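Local coordinates for protein 401aa long hypothetical glucose-1-phosphate thymidylyltransferase (Sulfolobus tokodaii, PDB 2GGO) that probably transfers nucleotidyl groups from nucleoside triphosphates to sugar 1-phosphates and acetylates amino-sugar phosphates, in UDP-N-acetylglucosamine and UDP-N-acetylgalactosamine synthesis, at residues N117-V122 with D186-M191; L133-Q138 with V197-Y202. All coordinates share one frame; numbering follows the deposited sequence.

Interaction 1 (N117-V122 with D186-M191)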
# COMPACT_ATOMS: atom_id res chain seq x y z
N ASN A 117 -17.78 -22.81 0.71
CA ASN A 117 -17.42 -21.41 0.83
C ASN A 117 -16.51 -21.25 2.03
O ASN A 117 -16.85 -21.67 3.13
CB ASN A 117 -18.66 -20.58 1.02
CG ASN A 117 -19.58 -20.62 -0.17
OD1 ASN A 117 -19.38 -19.90 -1.13
ND2 ASN A 117 -20.61 -21.44 -0.11
N ALA A 118 -15.34 -20.64 1.83
CA ALA A 118 -14.41 -20.37 2.94
C ALA A 118 -13.92 -18.90 2.98
O ALA A 118 -14.13 -18.13 2.05
CB ALA A 118 -13.22 -21.35 2.91
N ILE A 119 -13.26 -18.54 4.07
CA ILE A 119 -12.87 -17.17 4.33
C ILE A 119 -11.64 -17.18 5.21
O ILE A 119 -11.53 -18.00 6.11
CB ILE A 119 -14.06 -16.42 4.95
CG1 ILE A 119 -14.72 -15.55 3.90
CG2 ILE A 119 -13.70 -15.63 6.22
CD1 ILE A 119 -15.74 -14.66 4.48
N ILE A 120 -10.68 -16.30 4.92
CA ILE A 120 -9.46 -16.20 5.73
C ILE A 120 -9.63 -15.13 6.80
O ILE A 120 -10.23 -14.09 6.57
CB ILE A 120 -8.18 -16.04 4.86
CG1 ILE A 120 -7.98 -17.35 4.08
CG2 ILE A 120 -6.95 -15.77 5.73
CD1 ILE A 120 -6.96 -17.30 2.97
N GLY A 121 -9.15 -15.45 7.99
CA GLY A 121 -9.18 -14.56 9.13
C GLY A 121 -7.80 -14.45 9.71
O GLY A 121 -7.03 -15.42 9.77
N VAL A 122 -7.46 -13.24 10.13
CA VAL A 122 -6.15 -12.94 10.64
C VAL A 122 -6.32 -12.29 12.01
O VAL A 122 -7.29 -11.55 12.24
CB VAL A 122 -5.34 -12.04 9.63
CG1 VAL A 122 -6.06 -10.74 9.32
CG2 VAL A 122 -3.92 -11.78 10.11
N ASP A 186 -22.18 -8.39 4.06
CA ASP A 186 -23.62 -8.49 4.31
C ASP A 186 -24.18 -9.77 3.75
O ASP A 186 -24.86 -10.52 4.46
CB ASP A 186 -24.36 -7.32 3.66
CG ASP A 186 -24.21 -6.02 4.43
OD1 ASP A 186 -23.89 -6.07 5.64
OD2 ASP A 186 -24.42 -4.95 3.81
N ALA A 187 -23.88 -10.00 2.47
CA ALA A 187 -24.29 -11.18 1.72
C ALA A 187 -23.69 -12.47 2.27
O ALA A 187 -24.35 -13.51 2.31
CB ALA A 187 -23.94 -11.02 0.24
N ILE A 188 -22.43 -12.39 2.71
CA ILE A 188 -21.75 -13.53 3.33
C ILE A 188 -22.40 -13.88 4.67
O ILE A 188 -22.33 -15.03 5.12
CB ILE A 188 -20.21 -13.26 3.51
CG1 ILE A 188 -19.47 -13.36 2.17
CG2 ILE A 188 -19.59 -14.22 4.54
CD1 ILE A 188 -18.02 -12.92 2.21
N ASN A 189 -23.04 -12.89 5.29
CA ASN A 189 -23.64 -13.07 6.61
C ASN A 189 -24.97 -13.82 6.63
O ASN A 189 -25.22 -14.61 7.55
CB ASN A 189 -23.70 -11.76 7.38
CG ASN A 189 -22.59 -11.64 8.40
OD1 ASN A 189 -22.17 -10.55 8.74
ND2 ASN A 189 -22.11 -12.78 8.88
N LEU A 190 -25.80 -13.59 5.61
CA LEU A 190 -27.01 -14.39 5.38
C LEU A 190 -26.66 -15.81 4.95
O LEU A 190 -27.25 -16.78 5.43
CB LEU A 190 -27.92 -13.76 4.32
CG LEU A 190 -27.95 -12.28 3.91
CD1 LEU A 190 -28.88 -12.18 2.69
CD2 LEU A 190 -28.37 -11.31 5.03
N MET A 191 -25.70 -15.93 4.03
CA MET A 191 -25.24 -17.22 3.53
C MET A 191 -24.69 -18.10 4.64
O MET A 191 -24.92 -19.30 4.66
CB MET A 191 -24.20 -17.03 2.41
CG MET A 191 -23.86 -18.32 1.64
SD MET A 191 -22.50 -18.17 0.45
CE MET A 191 -21.09 -18.09 1.54

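Interaction 2 (L133-Q138 with V197-Y202)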
# COMPACT_ATOMS: atom_id res chain seq x y z
N LEU A 133 -14.62 -11.41 13.41
CA LEU A 133 -15.24 -12.68 13.02
C LEU A 133 -15.80 -13.45 14.20
O LEU A 133 -15.05 -13.91 15.07
CB LEU A 133 -14.26 -13.56 12.22
CG LEU A 133 -13.63 -13.11 10.89
CD1 LEU A 133 -12.70 -14.20 10.41
CD2 LEU A 133 -14.63 -12.78 9.81
N VAL A 134 -17.13 -13.59 14.23
CA VAL A 134 -17.85 -14.39 15.24
C VAL A 134 -17.88 -15.87 14.83
O VAL A 134 -18.60 -16.26 13.90
CB VAL A 134 -19.33 -13.89 15.47
CG1 VAL A 134 -19.85 -14.36 16.82
CG2 VAL A 134 -19.44 -12.38 15.36
N LEU A 135 -17.08 -16.68 15.51
CA LEU A 135 -17.03 -18.10 15.21
C LEU A 135 -18.04 -18.93 16.02
O LEU A 135 -17.98 -18.93 17.26
CB LEU A 135 -15.62 -18.63 15.45
CG LEU A 135 -14.48 -18.19 14.54
CD1 LEU A 135 -13.18 -18.80 15.04
CD2 LEU A 135 -14.75 -18.58 13.10
N ASP A 136 -18.94 -19.64 15.34
CA ASP A 136 -19.87 -20.57 16.01
C ASP A 136 -19.16 -21.72 16.76
O ASP A 136 -17.94 -21.90 16.65
CB ASP A 136 -20.91 -21.12 15.03
CG ASP A 136 -20.32 -22.13 14.02
OD1 ASP A 136 -19.47 -22.98 14.37
OD2 ASP A 136 -20.76 -22.07 12.84
N ASN A 137 -19.94 -22.50 17.52
CA ASN A 137 -19.43 -23.60 18.36
C ASN A 137 -18.47 -24.60 17.68
O ASN A 137 -17.76 -25.35 18.35
CB ASN A 137 -20.60 -24.36 19.03
CG ASN A 137 -21.45 -25.17 18.03
OD1 ASN A 137 -21.27 -26.40 17.88
ND2 ASN A 137 -22.39 -24.50 17.34
N GLN A 138 -18.47 -24.59 16.34
CA GLN A 138 -17.71 -25.56 15.56
C GLN A 138 -16.61 -24.89 14.74
O GLN A 138 -15.83 -25.56 14.07
CB GLN A 138 -18.65 -26.33 14.66
CG GLN A 138 -18.46 -27.83 14.75
CD GLN A 138 -19.77 -28.54 15.05
OE1 GLN A 138 -19.83 -29.42 15.91
NE2 GLN A 138 -20.84 -28.15 14.34
N VAL A 197 -19.69 -21.79 6.06
CA VAL A 197 -18.61 -20.95 5.55
C VAL A 197 -17.38 -21.15 6.44
O VAL A 197 -17.31 -20.56 7.51
CB VAL A 197 -19.04 -19.47 5.57
CG1 VAL A 197 -18.04 -18.61 4.84
CG2 VAL A 197 -20.38 -19.30 4.93
N LYS A 198 -16.44 -22.00 6.01
CA LYS A 198 -15.21 -22.29 6.78
C LYS A 198 -14.44 -21.02 7.12
O LYS A 198 -14.63 -19.98 6.50
CB LYS A 198 -14.27 -23.20 5.99
CG LYS A 198 -14.52 -24.69 6.13
CD LYS A 198 -13.28 -25.51 5.68
CE LYS A 198 -12.09 -25.40 6.66
NZ LYS A 198 -10.95 -26.30 6.32
N VAL A 199 -13.59 -21.10 8.12
CA VAL A 199 -12.73 -19.98 8.44
C VAL A 199 -11.34 -20.57 8.66
O VAL A 199 -11.13 -21.35 9.61
CB VAL A 199 -13.24 -19.15 9.68
CG1 VAL A 199 -12.11 -18.37 10.34
CG2 VAL A 199 -14.34 -18.18 9.27
N ILE A 200 -10.42 -20.23 7.75
CA ILE A 200 -8.99 -20.54 7.90
C ILE A 200 -8.31 -19.34 8.56
O ILE A 200 -8.59 -18.19 8.21
CB ILE A 200 -8.27 -20.83 6.55
CG1 ILE A 200 -9.23 -21.40 5.50
CG2 ILE A 200 -7.00 -21.68 6.76
CD1 ILE A 200 -9.83 -22.74 5.83
N GLU A 201 -7.44 -19.61 9.52
CA GLU A 201 -6.74 -18.56 10.21
C GLU A 201 -5.43 -18.34 9.47
O GLU A 201 -4.63 -19.27 9.31
CB GLU A 201 -6.49 -18.94 11.67
CG GLU A 201 -6.22 -17.74 12.60
CD GLU A 201 -5.37 -18.10 13.82
OE1 GLU A 201 -5.48 -19.24 14.34
OE2 GLU A 201 -4.58 -17.23 14.27
N TYR A 202 -5.25 -17.10 9.01
CA TYR A 202 -4.01 -16.68 8.35
C TYR A 202 -2.84 -16.68 9.33
O TYR A 202 -2.97 -16.13 10.43
CB TYR A 202 -4.17 -15.30 7.72
CG TYR A 202 -2.96 -14.92 6.90
CD1 TYR A 202 -2.70 -15.56 5.69
CD2 TYR A 202 -2.07 -13.96 7.35
CE1 TYR A 202 -1.58 -15.24 4.94
CE2 TYR A 202 -0.94 -13.64 6.59
CZ TYR A 202 -0.71 -14.28 5.40
OH TYR A 202 0.39 -13.98 4.65

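Interaction 1 (N117-V122 with D186-M191)
Asn117 offers its amide to two partners at once: OD1 accepts a hydrogen bond from Asn164 N, while the thioether of Met191 lies over one face of the group. Met191 CE stands 3.4 Å from Asn117 CG, almost straight above the amide plane, and its 3.7 Å to OD1 and 3.8 Å to ND2 of Asn117 confirm a centred, face-on approach. Met191 SD is over the same face, 3.9 Å from Asn117 CG. The methionine reaches it through an extended start, CG anti to the backbone N, and a bend at chi3 (73°) that folds CE back over the amide. With an alanine in place of Asn117, Asn164 N would probably lose this acceptor and the methyl of Met191 the flat group beneath it. Two residues further along the strand from Asn117, Ile119 meets Ile188 of the helix tip to tip, CD1 to CD1 at 3.7 Å; Ile188 CG2 also approaches Ile119 CD1, at 3.9 Å. All four side chains are buried, where helix 184-194 packs against strand 117-123 of the GT-A sheet. That strand runs between strands 155-164 and 197-201, while helix 166-173 flanks the contact, with Tyr170 touching Met191 and Ile167 touching Ile188.

Interaction 2 (L133-Q138 with V197-Y202)
Val199 receives two leucines, Leu133 and Leu135, from the first strand of a beta-hairpin (132-135 with 141-145) that packs beside the edge strand 197-201 of the GT-A sheet. The link between the two segments is apolar and small, 124 Å² in all, with a nearest CA-CA spacing of 8.2 Å at Leu135 and Val199. Although Leu135 starts off to one side of the valine, the rest of the side chain turns inward: CG is anti to the carbonyl carbon (chi1 -68°) and the extended second torsion delivers one branch, CD2. This methyl sits over the isopropyl group, beyond CB and roughly along the outward direction of the valine, at 3.8 Å from both CB and CG1 and 3.9 Å from CG2 of Val199. Such even spacing shows it over the branch point, while the two side chains as a whole cross at a slant. Leu133, two residues earlier and on the same side of its strand, has nearly the same conformation, but makes a looser approach, its CD1 lying 4.2 Å from Val199 CG1. In Val199, CG1 is anti to the backbone N, which places that methyl where both leucines meet it. Leu155 touches Val199 and Leu133 alike and joins the cluster to strand 155-164. Beyond Leu135 the hairpin leaves its strand through an Asx turn: Asp136 OD1 accepts from Gln138 N at 2.7 Å, with an N-H...O angle of 152°, the donor coming to the anti side and 16° out of the carboxylate plane.

Interactions 1 and 2 meet through neighbouring parallel strands, their centres about 9 Å apart. Probable hydrogen bonds tie the strands: Gly121 N to Ile200 O at 2.8 Å, and Tyr202 N to Gly121 O at 2.6 Å. Side chains join them too, since Met191 CE packs on Val197 CG2 at 3.7 Å and Val199 touches Ile119. Helix 184-194 is followed, after a two-residue link, by strand 197-201, so consecutive elements supply one side of each contact. Both contacts lie close to the probable sugar-phosphate site: the side chains of Ile119 and Leu133 come within about 5 Å and 4 Å of that of Asn157, and Ile188 within about 6 Å of that of Tyr97, both residues that probably bind N-acetyl-alpha-D-glucosamine 1-phosphate.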